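Nucleoside-diphosphate-sugar epimerase (Pseudomonas aeruginosa, PDB 2X4G) probably binds a dinucleotide cofactor such as NAD in a Rossmann-type domain and acts on nucleotide-linked sugars, although its actual substrate and reaction are not established. Local coordinates at residues S319-L323 with D324-L328; Q265-M269 with A270-A274. One frame throughout, in Å; residues are numbered along the deposited sequence.

Contact 1 of 2, residues S319-L323 with D324-L328; sequences STTAL and DDTLL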
# COMPACT_ATOMS: atom_id res chain seq x y z
N SER A 319 5.37 -36.31 4.24
CA SER A 319 5.35 -35.87 5.62
C SER A 319 4.85 -36.96 6.53
O SER A 319 3.97 -37.74 6.15
CB SER A 319 4.45 -34.64 5.77
OG SER A 319 4.48 -34.11 7.09
N THR A 320 5.44 -37.02 7.73
CA THR A 320 5.01 -37.93 8.78
C THR A 320 4.70 -37.21 10.10
O THR A 320 4.23 -37.83 11.04
CB THR A 320 6.05 -39.09 9.00
OG1 THR A 320 7.38 -38.57 9.10
CG2 THR A 320 6.05 -40.02 7.83
N THR A 321 4.90 -35.89 10.14
CA THR A 321 4.79 -35.09 11.37
C THR A 321 3.37 -34.57 11.56
O THR A 321 2.78 -34.03 10.65
CB THR A 321 5.80 -33.88 11.34
OG1 THR A 321 7.11 -34.37 11.01
CG2 THR A 321 5.89 -33.16 12.66
N ALA A 322 2.82 -34.75 12.76
CA ALA A 322 1.52 -34.16 13.10
C ALA A 322 1.65 -32.66 13.01
O ALA A 322 2.68 -32.11 13.40
CB ALA A 322 1.10 -34.56 14.50
N LEU A 323 0.61 -32.01 12.49
CA LEU A 323 0.56 -30.54 12.38
C LEU A 323 0.70 -29.83 13.70
O LEU A 323 1.22 -28.75 13.74
CB LEU A 323 -0.78 -30.09 11.78
CG LEU A 323 -0.92 -28.58 11.53
CD1 LEU A 323 0.25 -28.06 10.68
CD2 LEU A 323 -2.25 -28.33 10.86
N ASP A 324 0.18 -30.42 14.78
CA ASP A 324 0.23 -29.79 16.09
C ASP A 324 1.67 -29.75 16.57
O ASP A 324 2.07 -28.78 17.23
CB ASP A 324 -0.59 -30.58 17.12
CG ASP A 324 -2.07 -30.24 17.10
OD1 ASP A 324 -2.79 -30.82 17.95
OD2 ASP A 324 -2.51 -29.41 16.26
N ASP A 325 2.42 -30.81 16.29
CA ASP A 325 3.81 -30.89 16.72
C ASP A 325 4.62 -29.79 16.03
O ASP A 325 5.51 -29.21 16.63
CB ASP A 325 4.40 -32.28 16.42
CG ASP A 325 3.67 -33.39 17.16
OD1 ASP A 325 3.94 -33.63 18.34
OD2 ASP A 325 2.80 -34.04 16.55
N THR A 326 4.28 -29.49 14.78
CA THR A 326 4.95 -28.44 14.02
C THR A 326 4.59 -27.10 14.59
O THR A 326 5.46 -26.31 14.92
CB THR A 326 4.53 -28.46 12.57
OG1 THR A 326 4.93 -29.69 11.99
CG2 THR A 326 5.14 -27.32 11.83
N LEU A 327 3.29 -26.84 14.71
CA LEU A 327 2.84 -25.60 15.30
C LEU A 327 3.35 -25.39 16.71
O LEU A 327 3.58 -24.26 17.08
CB LEU A 327 1.32 -25.48 15.31
CG LEU A 327 0.59 -25.64 13.99
CD1 LEU A 327 -0.89 -25.49 14.25
CD2 LEU A 327 1.13 -24.65 12.98
N LEU A 328 3.49 -26.45 17.52
CA LEU A 328 4.06 -26.29 18.87
C LEU A 328 5.55 -25.99 18.88
O LEU A 328 6.04 -25.29 19.77
CB LEU A 328 3.78 -27.51 19.75
CG LEU A 328 2.44 -27.42 20.51
CD1 LEU A 328 2.02 -28.76 21.08
CD2 LEU A 328 2.54 -26.37 21.60

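Contact 2 of 2, residues Q265-M269 with A270-A274; sequences QPMSM and AMARA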
# COMPACT_ATOMS: atom_id res chain seq x y z
N GLN A 265 -11.86 -14.40 13.70
CA GLN A 265 -13.16 -14.51 13.07
C GLN A 265 -13.05 -14.33 11.57
O GLN A 265 -12.13 -13.67 11.09
CB GLN A 265 -14.13 -13.48 13.67
CG GLN A 265 -14.19 -13.46 15.22
CD GLN A 265 -14.65 -14.80 15.86
OE1 GLN A 265 -14.74 -15.85 15.19
NE2 GLN A 265 -14.93 -14.77 17.16
N PRO A 266 -13.98 -14.94 10.82
CA PRO A 266 -13.90 -14.85 9.38
C PRO A 266 -14.19 -13.46 8.91
O PRO A 266 -14.95 -12.74 9.54
CB PRO A 266 -15.00 -15.80 8.88
CG PRO A 266 -15.68 -16.33 10.07
CD PRO A 266 -15.24 -15.55 11.26
N MET A 267 -13.58 -13.09 7.81
CA MET A 267 -13.82 -11.82 7.21
C MET A 267 -14.11 -12.05 5.76
O MET A 267 -13.36 -12.75 5.07
CB MET A 267 -12.60 -10.94 7.38
CG MET A 267 -12.87 -9.49 7.11
SD MET A 267 -11.34 -8.57 7.17
CE MET A 267 -10.53 -9.27 5.74
N SER A 268 -15.21 -11.47 5.30
CA SER A 268 -15.71 -11.64 3.94
C SER A 268 -14.68 -11.23 2.89
O SER A 268 -13.83 -10.38 3.13
CB SER A 268 -17.00 -10.83 3.77
OG SER A 268 -17.42 -10.80 2.42
N MET A 269 -14.77 -11.85 1.73
CA MET A 269 -13.92 -11.50 0.62
C MET A 269 -14.31 -10.14 0.06
O MET A 269 -13.45 -9.33 -0.29
CB MET A 269 -14.02 -12.55 -0.49
CG MET A 269 -13.00 -12.35 -1.61
SD MET A 269 -11.32 -12.41 -0.97
CE MET A 269 -11.32 -14.11 -0.38
N ALA A 270 -15.62 -9.90 -0.01
CA ALA A 270 -16.15 -8.61 -0.42
C ALA A 270 -15.71 -7.49 0.52
O ALA A 270 -15.44 -6.36 0.07
CB ALA A 270 -17.67 -8.67 -0.49
N MET A 271 -15.61 -7.80 1.81
CA MET A 271 -15.22 -6.82 2.82
C MET A 271 -13.74 -6.50 2.73
O MET A 271 -13.30 -5.49 3.24
CB MET A 271 -15.55 -7.33 4.21
CG MET A 271 -16.06 -6.27 5.16
SD MET A 271 -17.28 -6.97 6.32
CE MET A 271 -18.21 -5.54 6.88
N ALA A 272 -12.98 -7.38 2.08
CA ALA A 272 -11.56 -7.16 1.81
C ALA A 272 -11.37 -6.21 0.64
O ALA A 272 -10.56 -5.29 0.71
CB ALA A 272 -10.86 -8.49 1.53
N ARG A 273 -12.10 -6.45 -0.44
CA ARG A 273 -12.08 -5.53 -1.60
C ARG A 273 -12.65 -4.16 -1.27
O ARG A 273 -12.16 -3.15 -1.77
CB ARG A 273 -12.85 -6.13 -2.78
CG ARG A 273 -12.06 -7.17 -3.54
CD ARG A 273 -12.95 -8.17 -4.24
NE ARG A 273 -12.18 -9.34 -4.66
CZ ARG A 273 -12.70 -10.50 -5.06
NH1 ARG A 273 -14.02 -10.67 -5.12
NH2 ARG A 273 -11.88 -11.49 -5.41
N ALA A 274 -13.68 -4.13 -0.43
CA ALA A 274 -14.29 -2.88 0.01
C ALA A 274 -13.31 -2.00 0.81
O ALA A 274 -13.50 -0.78 0.85
CB ALA A 274 -15.55 -3.15 0.82

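Contact 1 of 2, residues S319-L323 with D324-L328
Leu323 and Leu327 meet one helical turn apart at the start of helix 323-336. CD1 of Leu323 lies 4.1 Å from CG of Leu327, and the two side chains run at a slant to each other. Leu323 reaches this place with CG anti to its backbone N (chi1 -176°). The backbone ties the same pair: Leu323 O receives a bond from Leu327 N, at 3.0 Å and nearly straight.

Ala322 is the N-cap residue. Ala322 O takes two weak bonds, one from Asp325 N at 3.2 Å and one from Thr326 N at 3.4 Å. As alanine, it has no side-chain oxygen to cap the helix. Just before it, the methyl CG2 of Thr321 rests beside the opening turn, 3.7 Å from OG1 of Thr326 and 4.1 Å from CB of Asp325. The side chains of Thr321 and Thr326 cross at about a right angle.

The polar ends turn to partners beyond the turn. OG1 of Thr326, anti to its own carbonyl carbon (chi1 -63°), is hydrogen-bonded to Asp218, and Asp324 forms a salt bridge with Arg254. Arg254 and the helix N terminus would both probably favour the charged form of Asp324. In the incoming loop, Glu221 accepts bonds from Ser319 OG and from the backbone N of Thr320 and Thr321.

The contact joins the loop after helix 309-315 to helix 323-336, with Leu327 packed on Ile255 and Leu258 of helix 248-259, while Leu323 reaches Val216 of strand 213-218 and His244 and Leu246 of strand 238-247.

Contact 2 of 2, residues Q265-M269 with A270-A274
Met269 and Arg273 lie one turn apart at the start of helix 269-280, and their side chains run at a slant to each other. CG of Met269 sits over the centre of one face of the Arg273 guanidinium, 3.9 Å above its plane. The contact is therefore made by a methylene on a flat cation, with the sulfur not the nearest atom. The first torsion of Met269 turns CG to the far side from its own N (chi1 -172°), and the chain then bends at both later torsions. Arg273 runs extended from CG to NE, which carries its flat end back along the helix to Met269. The backbone ties the same pair, with Arg273 N bonded to Met269 O at 3.2 Å.

Ser268 is the N-cap of this helix, between it and strand 265-267. Ser268 OG accepts a weak capping bond from Ala270 N at 3.2 Å. On the same turn, Ser268 CB meets Met271 CB at 3.8 Å, and Met267 CG approaches Met271 CB at 4.5 Å. Ala272 N gives weak bonds to the backbone oxygens of both Ser268 and Met269.

Met267 comes from the strand. The terminal methyl CE of Met267 comes within 4.3 Å of Ala272 CB. Met267 and Ala272 also both pack on Leu275 of the second subunit, and Met271 packs on Met267 of that subunit. Within the chain, Met267 and Met269 touch Val210 of strand 208-210.

From the N terminus, the chain first passes through the Rossmann-type sheet region and then reaches contact 2, where strand 265-267 leads through Ser268 into helix 269-280. Contact 1 follows later, where the loop after helix 309-315 enters helix 323-336. Each contact is local and continuous, so neither closes a long loop. They stand in series and neither nest nor cross. Their centres are 30 Å apart and their nearest atoms about 16 Å, without touching. Contact 2 joins the small two-strand sheet to a helix that meets the second subunit. Contact 1 sets the last helix of the chain against helix 248-259 and strands 213-218 and 238-247.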